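Local coordinates for protein HIAXHD3 (Humicola insolens, PDB 3ZXK) that hydrolyses arabinofuranosyl side chains as an exo-acting GH43 arabinofuranosidase, an enzyme whose active site has been engineered to gain endo-xylanase activity, at residues R281-A284 with P288-V291; K198-Y203 with G258-V263; G399-L402 with R406-Y409. All blocks are in the same frame, centred on the assembly; numbering follows the deposited sequence.

Contact 1: R281-A284 with P288-V291; sequences RWTA and PEVV
Arg-281 and Glu-289 face each other as an antiparallel hydrogen-bonded pair and add a salt bridge between their side chains. Their backbones are joined in both directions, Arg-281 N donating to Glu-289 O at 2.9 Å and Glu-289 N to Arg-281 O at 2.8 Å. The arginine carries CG between its backbone N and carbonyl carbon (chi1 60°) and then runs extended to NE, which carries the guanidinium across the partner strand to the side chain of Glu-289. There NE and NH2 both point at one carboxylate oxygen: Arg-281 NE reaches Glu-289 OE1 at 3.0 Å, nearly in line with the C-O bond, and Arg-281 NH2 meets the same OE1 at 3.3 Å from well above the carboxylate plane. The oxygen sits close to the guanidinium plane, while the two flat groups stand almost perpendicular, 87° apart. A water accepts from NH2 and donates to OE1, closing a small ring on this partly solvated face. The second carboxylate oxygen, Glu-289 OE2, lies 3.4 Å from Thr-283 CG2; the threonine hydroxyl is engaged instead with Asp-285 and the backbone N of Trp-287.

On the other face of the hairpin, Pro-288 lies flat against Trp-282. Its CB stands 3.9 Å from the centroid of the six-membered ring of Trp-282, only 5° off the normal, a CH-pi contact, and Pro-288 CD comes within 3.5 Å of Trp-282 CZ3. The opposite face of the indole takes the cation-pi contact of Arg-200. Strands 273-282 and 288-290 thus form the final hairpin of a four-stranded antiparallel blade of the GH43 beta-propeller: 288-290 is the outermost strand, 273-282 continues the sheet to strand 260-267, and the indole faces the hairpin turn after strand 192-199.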
ATOM      1  N   ARG A 281      26.352  -9.179   1.726  1.00  8.75           N
ATOM      2  CA  ARG A 281      27.401 -10.127   2.093  1.00 10.30           C
ATOM      3  C   ARG A 281      27.496 -10.107   3.622  1.00 11.10           C
ATOM      4  O   ARG A 281      27.057  -9.163   4.276  1.00 10.30           O
ATOM      5  CB  ARG A 281      28.748  -9.746   1.456  1.00 12.74           C
ATOM      6  CG  ARG A 281      29.241  -8.375   1.863  1.00 15.14           C
ATOM      7  CD  ARG A 281      30.585  -8.002   1.250  1.00 20.88           C
ATOM      8  NE  ARG A 281      30.887  -6.628   1.630  1.00 25.27           N
ATOM      9  CZ  ARG A 281      30.793  -5.575   0.819  1.00 27.11           C
ATOM     10  NH1 ARG A 281      30.461  -5.733  -0.460  1.00 30.94           N
ATOM     11  NH2 ARG A 281      31.067  -4.362   1.280  1.00 31.73           N
ATOM     12  N   TRP A 282      28.030 -11.169   4.192  1.00 12.04           N
ATOM     13  CA  TRP A 282      28.254 -11.224   5.624  1.00 12.28           C
ATOM     14  C   TRP A 282      29.721 -11.098   5.896  1.00 12.03           C
ATOM     15  O   TRP A 282      30.538 -11.740   5.234  1.00 13.80           O
ATOM     16  CB  TRP A 282      27.701 -12.527   6.174  1.00 12.86           C
ATOM     17  CG  TRP A 282      26.192 -12.500   6.195  1.00 12.38           C
ATOM     18  CD1 TRP A 282      25.307 -12.817   5.166  1.00 13.58           C
ATOM     19  CD2 TRP A 282      25.362 -12.038   7.294  1.00 11.64           C
ATOM     20  NE1 TRP A 282      24.007 -12.636   5.572  1.00 14.30           N
ATOM     21  CE2 TRP A 282      23.971 -12.170   6.849  1.00 13.59           C
ATOM     22  CE3 TRP A 282      25.625 -11.591   8.587  1.00  9.57           C
ATOM     23  CZ2 TRP A 282      22.905 -11.829   7.668  1.00 13.64           C
ATOM     24  CZ3 TRP A 282      24.545 -11.251   9.403  1.00  9.48           C
ATOM     25  CH2 TRP A 282      23.217 -11.385   8.954  1.00 11.52           C
ATOM     26  N   THR A 283      30.073 -10.260   6.869  1.00 11.96           N
ATOM     27  CA  THR A 283      31.453 -10.178   7.314  1.00 12.23           C
ATOM     28  C   THR A 283      31.842 -11.441   8.079  1.00 12.05           C
ATOM     29  O   THR A 283      30.986 -12.216   8.543  1.00 11.50           O
ATOM     30  CB  THR A 283      31.732  -8.950   8.204  1.00 11.96           C
ATOM     31  OG1 THR A 283      31.050  -9.113   9.451  1.00 12.32           O
ATOM     32  CG2 THR A 283      31.266  -7.667   7.523  1.00 12.61           C
ATOM     33  N   ALA A 284      33.145 -11.667   8.185  1.00 13.03           N
ATOM     34  CA  ALA A 284      33.642 -12.785   8.979  1.00 13.88           C
ATOM     35  C   ALA A 284      33.235 -12.603  10.438  1.00 15.07           C
ATOM     36  O   ALA A 284      33.001 -13.591  11.120  1.00 17.60           O
ATOM     37  CB  ALA A 284      35.152 -12.906   8.854  1.00 15.04           C
ATOM     38  N   PRO A 288      25.954  -8.008   8.438  1.00  7.49           N
ATOM     39  CA  PRO A 288      25.618  -7.908   7.011  1.00  7.65           C
ATOM     40  C   PRO A 288      26.052  -6.567   6.426  1.00  8.37           C
ATOM     41  O   PRO A 288      26.064  -5.561   7.137  1.00 10.02           O
ATOM     42  CB  PRO A 288      24.083  -8.000   7.000  1.00  7.31           C
ATOM     43  CG  PRO A 288      23.669  -7.403   8.319  1.00  7.38           C
ATOM     44  CD  PRO A 288      24.787  -7.726   9.302  1.00  7.72           C
ATOM     45  N   GLU A 289      26.437  -6.582   5.152  1.00  8.88           N
ATOM     46  CA  GLU A 289      26.793  -5.357   4.405  1.00  8.72           C
ATOM     47  C   GLU A 289      26.160  -5.363   3.026  1.00  8.32           C
ATOM     48  O   GLU A 289      26.101  -6.412   2.372  1.00  7.79           O
ATOM     49  CB  GLU A 289      28.318  -5.228   4.255  1.00 10.38           C
ATOM     50  CG  GLU A 289      29.033  -4.950   5.569  1.00 12.14           C
ATOM     51  CD  GLU A 289      30.553  -4.908   5.439  1.00 16.07           C
ATOM     52  OE1 GLU A 289      31.094  -5.384   4.402  1.00 19.99           O
ATOM     53  OE2 GLU A 289      31.227  -4.417   6.383  1.00 18.12           O
ATOM     54  N   VAL A 290      25.706  -4.196   2.567  1.00  8.37           N
ATOM     55  CA  VAL A 290      25.149  -4.078   1.218  1.00  8.45           C
ATOM     56  C   VAL A 290      26.261  -4.192   0.174  1.00  9.07           C
ATOM     57  O   VAL A 290      27.312  -3.558   0.304  1.00 10.57           O
ATOM     58  CB  VAL A 290      24.352  -2.758   1.066  1.00  8.89           C
ATOM     59  CG1 VAL A 290      24.027  -2.455  -0.390  1.00 10.65           C
ATOM     60  CG2 VAL A 290      23.083  -2.855   1.890  1.00  9.91           C
ATOM     61  N   VAL A 291      26.033  -5.048  -0.824  1.00  8.49           N
ATOM     62  CA  VAL A 291      26.888  -5.110  -1.998  1.00  9.02           C
ATOM     63  C   VAL A 291      26.469  -3.964  -2.932  1.00  9.41           C
ATOM     64  O   VAL A 291      25.362  -3.956  -3.459  1.00 10.28           O
ATOM     65  CB  VAL A 291      26.730  -6.479  -2.691  1.00  8.46           C
ATOM     66  CG1 VAL A 291      27.557  -6.559  -3.974  1.00 10.10           C
ATOM     67  CG2 VAL A 291      27.093  -7.613  -1.722  1.00  8.33           C
TER
HETATM   68  O   HOH W   1      33.090  -3.443   3.540  1.00 39.22           O

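Contact 2: K198-Y203 with G258-V263; sequences KIRGNY and GTWHYV
Ile-199 and Trp-260 reach toward each other from opposite directions, with no hydrogen bond between the two segments; the nearest CA atoms, those of Ile-199 and Trp-260, are 10.7 Å apart. The branched end of the isoleucine meets the benzene half of the indole: Ile-199 CD1 comes to 3.4 Å from Trp-260 CH2, CG1 of Ile-199 follows at 3.6 Å from the same carbon, and Ile-199 CG2 lies 3.8 Å from Trp-260 CZ2. Three of its carbons therefore touch one side chain. CG1 stands anti to the isoleucine's own carbonyl carbon (chi1 -53°), which sends CD1 forward to the ring. Arg-200 adds a looser approach at the pyrrole end, its NH1 4.3 Å from Trp-260 NE1.

Behind this first shell, Ile-199 CG2 also backs the guanidinium of Arg-200, lying 4.2 Å above the centre of its plane. Both residues are set by a tight type I' turn from Ile-199 to Asn-202, closed by Ile-199 N donating to Asn-202 O at 2.9 Å and by Asn-202 N returning the bond to Ile-199 O. An alanine in place of Ile-199 would probably open a gap beside the benzene half of Trp-260 and leave the guanidinium of Arg-200 without the methyl that backs it. Further out, Lys-198 lays CD over a face of the Tyr-203 ring, and its ammonium is paired with Asp-149 and Asp-150.

The contact bridges two blades of the propeller. The hairpin of strands 192-199 and 202-209 supplies the isoleucine; strand 260-267, flanked by 250-254 and 273-282, supplies the tryptophan. Ile-252 touches both side chains, and Trp-282 of strand 273-282 meets Trp-260 edge-to-face.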
ATOM      1  N   LYS A 198      16.347 -13.797  13.694  1.00  4.48           N
ATOM      2  CA  LYS A 198      17.236 -14.769  14.334  1.00  5.53           C
ATOM      3  C   LYS A 198      18.013 -15.395  13.185  1.00  6.51           C
ATOM      4  O   LYS A 198      17.436 -16.034  12.304  1.00  6.75           O
ATOM      5  CB  LYS A 198      16.406 -15.808  15.101  1.00  6.95           C
ATOM      6  CG  LYS A 198      17.188 -16.986  15.659  1.00  8.29           C
ATOM      7  CD  LYS A 198      18.053 -16.587  16.835  1.00  9.31           C
ATOM      8  CE  LYS A 198      18.623 -17.813  17.529  1.00 10.91           C
ATOM      9  NZ  LYS A 198      17.530 -18.642  18.103  1.00 13.26           N
ATOM     10  N   ILE A 199      19.319 -15.153  13.158  1.00  5.72           N
ATOM     11  CA  ILE A 199      20.176 -15.626  12.073  1.00  7.06           C
ATOM     12  C   ILE A 199      21.416 -16.317  12.630  1.00  8.31           C
ATOM     13  O   ILE A 199      22.210 -15.693  13.332  1.00  9.14           O
ATOM     14  CB  ILE A 199      20.577 -14.479  11.126  1.00  6.83           C
ATOM     15  CG1 ILE A 199      19.345 -13.727  10.615  1.00  6.10           C
ATOM     16  CG2 ILE A 199      21.456 -15.032   9.992  1.00  8.13           C
ATOM     17  CD1 ILE A 199      19.674 -12.417   9.884  1.00  7.58           C
ATOM     18  N   ARG A 200      21.562 -17.613  12.306  1.00 10.21           N
ATOM     19  CA  ARG A 200      22.668 -18.455  12.779  1.00 11.49           C
ATOM     20  C   ARG A 200      23.050 -18.246  14.250  1.00 11.02           C
ATOM     21  O   ARG A 200      24.226 -18.005  14.581  1.00 13.77           O
ATOM     22  CB  ARG A 200      23.890 -18.314  11.864  1.00 13.08           C
ATOM     23  CG  ARG A 200      23.618 -18.646  10.407  1.00 18.25           C
ATOM     24  CD  ARG A 200      24.884 -18.521   9.558  1.00 24.16           C
ATOM     25  NE  ARG A 200      25.214 -17.113   9.300  1.00 31.40           N
ATOM     26  CZ  ARG A 200      24.998 -16.471   8.152  1.00 34.30           C
ATOM     27  NH1 ARG A 200      24.460 -17.095   7.107  1.00 36.64           N
ATOM     28  NH2 ARG A 200      25.331 -15.194   8.050  1.00 33.98           N
ATOM     29  N   GLY A 201      22.051 -18.301  15.126  1.00  9.85           N
ATOM     30  CA  GLY A 201      22.289 -18.265  16.554  1.00 10.11           C
ATOM     31  C   GLY A 201      22.244 -16.891  17.183  1.00 10.38           C
ATOM     32  O   GLY A 201      22.292 -16.783  18.407  1.00 12.95           O
ATOM     33  N   ASN A 202      22.168 -15.841  16.365  1.00  9.40           N
ATOM     34  CA  ASN A 202      22.215 -14.471  16.856  1.00 10.06           C
ATOM     35  C   ASN A 202      20.933 -13.682  16.598  1.00  7.73           C
ATOM     36  O   ASN A 202      20.206 -13.984  15.668  1.00  7.57           O
ATOM     37  CB  ASN A 202      23.383 -13.740  16.190  1.00 13.10           C
ATOM     38  CG  ASN A 202      24.735 -14.226  16.665  1.00 16.72           C
ATOM     39  OD1 ASN A 202      24.991 -14.321  17.862  1.00 19.15           O
ATOM     40  ND2 ASN A 202      25.617 -14.521  15.724  1.00 22.21           N
ATOM     41  N   TYR A 203      20.693 -12.649  17.393  1.00  5.98           N
ATOM     42  CA  TYR A 203      19.524 -11.789  17.207  1.00  5.72           C
ATOM     43  C   TYR A 203      19.923 -10.466  16.584  1.00  5.29           C
ATOM     44  O   TYR A 203      20.857  -9.808  17.037  1.00  6.23           O
ATOM     45  CB  TYR A 203      18.800 -11.536  18.538  1.00  6.25           C
ATOM     46  CG  TYR A 203      18.260 -12.819  19.127  1.00  6.64           C
ATOM     47  CD1 TYR A 203      19.053 -13.617  19.948  1.00  7.59           C
ATOM     48  CD2 TYR A 203      16.953 -13.258  18.825  1.00  7.07           C
ATOM     49  CE1 TYR A 203      18.596 -14.819  20.464  1.00  9.32           C
ATOM     50  CE2 TYR A 203      16.471 -14.463  19.341  1.00  8.54           C
ATOM     51  CZ  TYR A 203      17.294 -15.229  20.178  1.00  9.10           C
ATOM     52  OH  TYR A 203      16.871 -16.448  20.707  1.00 11.25           O
ATOM     53  N   GLY A 258      20.593 -19.566   0.264  1.00 15.20           N
ATOM     54  CA  GLY A 258      21.282 -19.064   1.468  1.00 15.07           C
ATOM     55  C   GLY A 258      21.820 -17.640   1.379  1.00 14.34           C
ATOM     56  O   GLY A 258      22.350 -17.097   2.359  1.00 15.45           O
ATOM     57  N   THR A 259      21.699 -17.021   0.211  1.00 13.55           N
ATOM     58  CA  THR A 259      22.181 -15.656   0.037  1.00 13.49           C
ATOM     59  C   THR A 259      21.123 -14.692   0.546  1.00 11.60           C
ATOM     60  O   THR A 259      19.916 -14.906   0.340  1.00 13.27           O
ATOM     61  CB  THR A 259      22.474 -15.309  -1.439  1.00 14.57           C
ATOM     62  OG1 THR A 259      21.281 -15.500  -2.224  1.00 18.11           O
ATOM     63  CG2 THR A 259      23.608 -16.160  -1.990  1.00 15.91           C
ATOM     64  N   TRP A 260      21.575 -13.627   1.189  1.00  9.35           N
ATOM     65  CA  TRP A 260      20.684 -12.633   1.764  1.00  8.29           C
ATOM     66  C   TRP A 260      20.548 -11.397   0.922  1.00  7.43           C
ATOM     67  O   TRP A 260      21.444 -11.050   0.166  1.00  8.57           O
ATOM     68  CB  TRP A 260      21.180 -12.247   3.144  1.00  8.49           C
ATOM     69  CG  TRP A 260      20.916 -13.311   4.162  1.00 10.64           C
ATOM     70  CD1 TRP A 260      21.595 -14.522   4.357  1.00 10.84           C
ATOM     71  CD2 TRP A 260      19.847 -13.298   5.141  1.00  9.70           C
ATOM     72  NE1 TRP A 260      21.040 -15.208   5.394  1.00 10.61           N
ATOM     73  CE2 TRP A 260      19.975 -14.544   5.901  1.00 10.09           C
ATOM     74  CE3 TRP A 260      18.830 -12.406   5.462  1.00 11.23           C
ATOM     75  CZ2 TRP A 260      19.115 -14.863   6.944  1.00 10.49           C
ATOM     76  CZ3 TRP A 260      17.960 -12.730   6.510  1.00 11.66           C
ATOM     77  CH2 TRP A 260      18.107 -13.937   7.236  1.00  9.61           C
ATOM     78  N   HIS A 261      19.407 -10.731   1.049  1.00  6.68           N
ATOM     79  CA  HIS A 261      19.084  -9.539   0.259  1.00  6.30           C
ATOM     80  C   HIS A 261      18.448  -8.496   1.141  1.00  5.73           C
ATOM     81  O   HIS A 261      17.704  -8.819   2.086  1.00  6.27           O
ATOM     82  CB  HIS A 261      18.166  -9.942  -0.891  1.00  7.73           C
ATOM     83  CG  HIS A 261      18.799 -10.953  -1.808  1.00  9.13           C
ATOM     84  ND1 HIS A 261      19.489 -10.599  -2.910  1.00 13.15           N
ATOM     85  CD2 HIS A 261      18.916 -12.340  -1.693  1.00 10.93           C
ATOM     86  CE1 HIS A 261      19.990 -11.712  -3.504  1.00 13.95           C
ATOM     87  NE2 HIS A 261      19.641 -12.778  -2.754  1.00 13.70           N
ATOM     88  N   TYR A 262      18.726  -7.230   0.852  1.00  5.70           N
ATOM     89  CA  TYR A 262      18.110  -6.125   1.604  1.00  4.83           C
ATOM     90  C   TYR A 262      17.026  -5.524   0.681  1.00  4.70           C
ATOM     91  O   TYR A 262      17.315  -5.119  -0.473  1.00  4.78           O
ATOM     92  CB  TYR A 262      19.185  -5.103   2.034  1.00  5.24           C
ATOM     93  CG  TYR A 262      18.656  -3.868   2.739  1.00  5.64           C
ATOM     94  CD1 TYR A 262      17.478  -3.909   3.506  1.00  6.23           C
ATOM     95  CD2 TYR A 262      19.321  -2.641   2.627  1.00  5.99           C
ATOM     96  CE1 TYR A 262      16.992  -2.780   4.144  1.00  6.21           C
ATOM     97  CE2 TYR A 262      18.839  -1.517   3.239  1.00  6.02           C
ATOM     98  CZ  TYR A 262      17.672  -1.573   3.972  1.00  5.22           C
ATOM     99  OH  TYR A 262      17.228  -0.410   4.568  1.00  5.52           O
ATOM    100  N   VAL A 263      15.787  -5.521   1.162  1.00  4.64           N
ATOM    101  CA  VAL A 263      14.673  -4.926   0.408  1.00  4.62           C
ATOM    102  C   VAL A 263      14.339  -3.649   1.152  1.00  4.48           C
ATOM    103  O   VAL A 263      13.830  -3.690   2.267  1.00  4.97           O
ATOM    104  CB  VAL A 263      13.420  -5.836   0.344  1.00  4.97           C
ATOM    105  CG1 VAL A 263      12.365  -5.210  -0.547  1.00  5.17           C
ATOM    106  CG2 VAL A 263      13.792  -7.203  -0.202  1.00  5.50           C
TER

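Contact 3: G399-L402 with R406-Y409; sequences GAVL and RAAY
Ala-400 presents its carbonyl to Tyr-409, with Ala-400 O 3.2 Å from Tyr-409 CB. The residue before it, Gly-399, has backbone angles (phi 164°, psi -161°) at which a CB would press on the preceding carbonyl oxygen; such a carbon would also come near CD1 of Tyr-409. Ala-400 itself turns its methyl away from the partner strand, and its backbone bonds to Ile-410.

Val-401 comes next, in a non-hydrogen-bonded pair with Tyr-409. Their CA atoms are just 4.2 Å apart, and Val-401 CB lies 3.8 Å from Tyr-409 CB, while the tyrosine ring heads off toward Phe-513 and gives its hydroxyl a partner in Trp-413 NE1. One valine methyl, CG2, stands anti to the backbone N and leans along the partner strand, reaching 3.4 Å from Ala-408 O.

Leu-402 closes the walk in a hydrogen-bonded pair with Ala-408. Leu-402 N donates to Ala-408 O at 2.9 Å, and the carbonyl is met almost head-on, 174° at the oxygen; the return bond, Ala-408 N to Leu-402 O, is weak at 3.4 Å. That same carbonyl has a methyl beside it, Ala-407 CB lying 3.3 Å from Leu-402 O. Leu-402 and Ala-408 share one face of the sheet and both touch Phe-479 and Phe-496 on strands 476-482 and 490-497, the opposing layer of the concanavalin A-like sandwich.

Every residue that touches here is buried, and no charged group takes part. Between these segments, one good and one weak backbone bond are joined by apolar contacts and by methyl and methylene groups lying against carbonyl oxygens; the Ala-400 to Ile-410 bond extends the ladder, and the small side chain of Ala-408 lies with Leu-402 on the face that packs against the two phenylalanines.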
ATOM      1  N   GLY A 399     -17.396   9.761 -10.855  1.00  4.66           N
ATOM      2  CA  GLY A 399     -16.301   9.818 -11.829  1.00  4.80           C
ATOM      3  C   GLY A 399     -14.990   9.184 -11.459  1.00  4.78           C
ATOM      4  O   GLY A 399     -14.909   8.362 -10.552  1.00  4.33           O
ATOM      5  N   ALA A 400     -13.961   9.614 -12.178  1.00  4.58           N
ATOM      6  CA  ALA A 400     -12.633   9.079 -12.039  1.00  4.27           C
ATOM      7  C   ALA A 400     -11.728  10.142 -11.419  1.00  4.27           C
ATOM      8  O   ALA A 400     -11.562  11.232 -11.966  1.00  4.64           O
ATOM      9  CB  ALA A 400     -12.093   8.604 -13.393  1.00  4.62           C
ATOM     10  N   VAL A 401     -11.198   9.832 -10.242  1.00  4.12           N
ATOM     11  CA  VAL A 401     -10.430  10.757  -9.470  1.00  4.06           C
ATOM     12  C   VAL A 401      -8.964  10.348  -9.371  1.00  4.34           C
ATOM     13  O   VAL A 401      -8.612   9.154  -9.232  1.00  4.86           O
ATOM     14  CB  VAL A 401     -11.078  10.961  -8.069  1.00  4.05           C
ATOM     15  CG1 VAL A 401     -11.219   9.605  -7.307  1.00  4.03           C
ATOM     16  CG2 VAL A 401     -10.322  12.020  -7.229  1.00  4.06           C
ATOM     17  N   LEU A 402      -8.112  11.365  -9.482  1.00  4.68           N
ATOM     18  CA  LEU A 402      -6.702  11.280  -9.132  1.00  4.50           C
ATOM     19  C   LEU A 402      -6.684  11.635  -7.648  1.00  5.08           C
ATOM     20  O   LEU A 402      -6.826  12.820  -7.279  1.00  5.43           O
ATOM     21  CB  LEU A 402      -5.908  12.287  -9.962  1.00  5.18           C
ATOM     22  CG  LEU A 402      -4.433  12.194  -9.576  1.00  5.11           C
ATOM     23  CD1 LEU A 402      -3.762  10.970 -10.183  1.00  5.01           C
ATOM     24  CD2 LEU A 402      -3.679  13.421 -10.010  1.00  6.84           C
ATOM     25  N   ARG A 406      -4.238  16.463  -2.421  1.00  6.74           N
ATOM     26  CA  ARG A 406      -4.508  17.469  -3.474  1.00  6.54           C
ATOM     27  C   ARG A 406      -4.999  16.693  -4.672  1.00  6.29           C
ATOM     28  O   ARG A 406      -4.236  15.966  -5.298  1.00  7.64           O
ATOM     29  CB  ARG A 406      -3.246  18.249  -3.857  1.00  7.06           C
ATOM     30  CG  ARG A 406      -3.542  19.486  -4.707  1.00  8.22           C
ATOM     31  CD  ARG A 406      -2.387  19.855  -5.607  1.00  9.26           C
ATOM     32  NE  ARG A 406      -1.330  20.483  -4.815  1.00 10.08           N
ATOM     33  CZ  ARG A 406      -0.143  20.826  -5.290  1.00 11.36           C
ATOM     34  NH1 ARG A 406       0.132  20.639  -6.586  1.00 11.50           N
ATOM     35  NH2 ARG A 406       0.750  21.376  -4.477  1.00 14.19           N
ATOM     36  N   ALA A 407      -6.279  16.835  -4.990  1.00  5.54           N
ATOM     37  CA  ALA A 407      -6.938  15.929  -5.934  1.00  5.53           C
ATOM     38  C   ALA A 407      -7.642  16.648  -7.095  1.00  5.25           C
ATOM     39  O   ALA A 407      -7.918  17.831  -7.038  1.00  6.62           O
ATOM     40  CB  ALA A 407      -7.922  15.057  -5.171  1.00  5.71           C
ATOM     41  N   ALA A 408      -7.998  15.898  -8.134  1.00  4.64           N
ATOM     42  CA  ALA A 408      -8.762  16.417  -9.269  1.00  4.22           C
ATOM     43  C   ALA A 408      -9.475  15.230  -9.851  1.00  3.89           C
ATOM     44  O   ALA A 408      -9.043  14.076  -9.657  1.00  4.04           O
ATOM     45  CB  ALA A 408      -7.846  17.045 -10.334  1.00  4.99           C
ATOM     46  N   TYR A 409     -10.541  15.496 -10.598  1.00  4.07           N
ATOM     47  CA  TYR A 409     -11.293  14.434 -11.228  1.00  4.00           C
ATOM     48  C   TYR A 409     -11.953  14.854 -12.528  1.00  4.31           C
ATOM     49  O   TYR A 409     -12.106  16.052 -12.787  1.00  4.48           O
ATOM     50  CB  TYR A 409     -12.323  13.836 -10.282  1.00  4.15           C
ATOM     51  CG  TYR A 409     -13.538  14.652  -9.862  1.00  3.98           C
ATOM     52  CD1 TYR A 409     -14.602  14.909 -10.765  1.00  4.23           C
ATOM     53  CD2 TYR A 409     -13.691  15.080  -8.541  1.00  4.45           C
ATOM     54  CE1 TYR A 409     -15.752  15.579 -10.359  1.00  4.78           C
ATOM     55  CE2 TYR A 409     -14.836  15.744  -8.116  1.00  4.53           C
ATOM     56  CZ  TYR A 409     -15.854  16.009  -9.045  1.00  4.41           C
ATOM     57  OH  TYR A 409     -17.016  16.611  -8.664  1.00  4.89           O
TER

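From the N terminus, contact 2 opens first: its turn at 198-203 meets 258-263 after 54 intervening residues, closing a long loop that ties one propeller blade to the next. Contact 1 follows in series and closes only a short hairpin at the outer edge of that second blade. The two touch, Trp-282 packing against Ile-199, Arg-200 and Trp-260, and strands 260-267 and 273-282 lie side by side, making one continuous patch. Contact 3 comes later still, another local hairpin but in the C-terminal sandwich, its centre about 46 Å from that of contact 1 and across the chain's middle. None nests in or crosses another.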